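Local coordinates for protein methionine gamma-lyase (PDB 1PFF) that belongs to the Cys/Met metabolism family of pyridoxal-phosphate-dependent enzymes and assembles from four protein chains, at residues A[253-256]-A[257-261]. Sequence-based numbering, arbitrary orientation.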
# COMPACT_ATOMS: atom_id res chain seq x y z
N ASP A 253 26.51 -32.50 -18.09
CA ASP A 253 27.49 -32.61 -19.15
C ASP A 253 27.18 -31.62 -20.28
O ASP A 253 26.67 -32.01 -21.32
CB ASP A 253 27.51 -34.04 -19.66
CG ASP A 253 28.74 -34.35 -20.48
OD1 ASP A 253 29.64 -33.49 -20.57
OD2 ASP A 253 28.87 -35.44 -21.06
N GLY A 254 27.50 -30.34 -20.06
CA GLY A 254 27.41 -29.35 -21.12
C GLY A 254 26.17 -28.47 -21.15
O GLY A 254 25.14 -28.80 -20.58
N LEU A 255 26.29 -27.34 -21.86
CA LEU A 255 25.22 -26.34 -21.93
C LEU A 255 23.91 -26.87 -22.51
O LEU A 255 22.82 -26.57 -22.00
CB LEU A 255 25.69 -25.13 -22.75
CG LEU A 255 24.73 -23.95 -22.87
CD1 LEU A 255 25.52 -22.63 -22.89
CD2 LEU A 255 23.84 -24.08 -24.11
N GLU A 256 24.03 -27.66 -23.57
CA GLU A 256 22.86 -28.18 -24.27
C GLU A 256 22.05 -29.12 -23.37
O GLU A 256 20.82 -29.11 -23.41
CB GLU A 256 23.28 -28.86 -25.57
CG GLU A 256 23.63 -27.86 -26.68
CD GLU A 256 24.99 -27.19 -26.49
OE1 GLU A 256 25.85 -27.73 -25.75
OE2 GLU A 256 25.20 -26.11 -27.09
N LYS A 257 22.75 -29.91 -22.56
CA LYS A 257 22.09 -30.78 -21.57
C LYS A 257 21.38 -29.98 -20.48
O LYS A 257 20.27 -30.33 -20.07
CB LYS A 257 23.11 -31.75 -20.95
CG LYS A 257 23.54 -32.87 -21.90
CD LYS A 257 24.07 -34.09 -21.14
CE LYS A 257 24.76 -35.09 -22.06
NZ LYS A 257 23.85 -35.60 -23.12
N ALA A 258 22.01 -28.89 -20.04
CA ALA A 258 21.38 -27.97 -19.09
C ALA A 258 20.07 -27.39 -19.64
O ALA A 258 19.07 -27.38 -18.95
CB ALA A 258 22.35 -26.87 -18.67
N LYS A 259 20.10 -26.93 -20.89
CA LYS A 259 18.91 -26.37 -21.54
C LYS A 259 17.76 -27.38 -21.59
O LYS A 259 16.60 -27.02 -21.35
CB LYS A 259 19.24 -25.89 -22.95
CG LYS A 259 19.79 -24.46 -23.02
CD LYS A 259 18.69 -23.44 -23.31
CE LYS A 259 19.05 -22.06 -22.75
NZ LYS A 259 18.03 -21.54 -21.78
N LYS A 260 18.07 -28.63 -21.92
CA LYS A 260 17.06 -29.70 -21.98
C LYS A 260 16.46 -29.96 -20.60
O LYS A 260 15.24 -30.11 -20.48
CB LYS A 260 17.64 -30.99 -22.56
CG LYS A 260 16.58 -32.03 -22.96
CD LYS A 260 17.21 -33.24 -23.64
CE LYS A 260 16.18 -34.37 -23.79
NZ LYS A 260 16.57 -35.35 -24.86
N VAL A 261 17.32 -30.04 -19.58
CA VAL A 261 16.86 -30.20 -18.20
C VAL A 261 15.91 -29.06 -17.81
O VAL A 261 14.79 -29.30 -17.37
CB VAL A 261 18.04 -30.33 -17.19
CG1 VAL A 261 17.56 -30.19 -15.72
CG2 VAL A 261 18.75 -31.65 -17.39
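The torsions of Lys257 lay its chain along Asp253: chi1 of -73° sets CG beside the backbone N of Lys257 and anti to the carbonyl carbon, and a nearly extended chi2 and chi3 then carry CD and CE back past the residue that precedes the turn. The methylenes run alongside the Asp253 carbonyl, with Lys257 CG and Asp253 O 3.3 Å apart, and the aliphatic contact is completed where Lys257 CD meets Asp253 CB at 3.7 Å. Lys257 NZ, beyond a bend at chi4, stays 5.4 Å from Asp253 OD2, too far for a salt bridge, though the opposite charges may still attract weakly. This is the opening turn of helix 255-263, with Gly254 at the N-cap position; its phi of 99° and extended psi make a backbone conformation in which a side chain would be strained. The first backbone hydrogen bond of the helix runs from Ala258 N to Gly254 O, 3.2 Å long and in the carbonyl plane. Hydrogen bonds from Lys259 N to Leu255 O (3.0 Å) and from Lys260 N to Glu256 O (3.2 Å) continue the i to i+4 pattern, with Lys260 N tilted 27° from the Glu256 carbonyl plane. The helix follows strand 247-251 of the smaller mixed sheet after a short turn, and its buried side faces inward: Ala258 touches Val252 and His283, while Val261 packs on Ala326 and Leu327 of helix 316-328. One turn along, Leu255 CD2 lies 4.2 Å from Lys259 CG, a loose aliphatic contact.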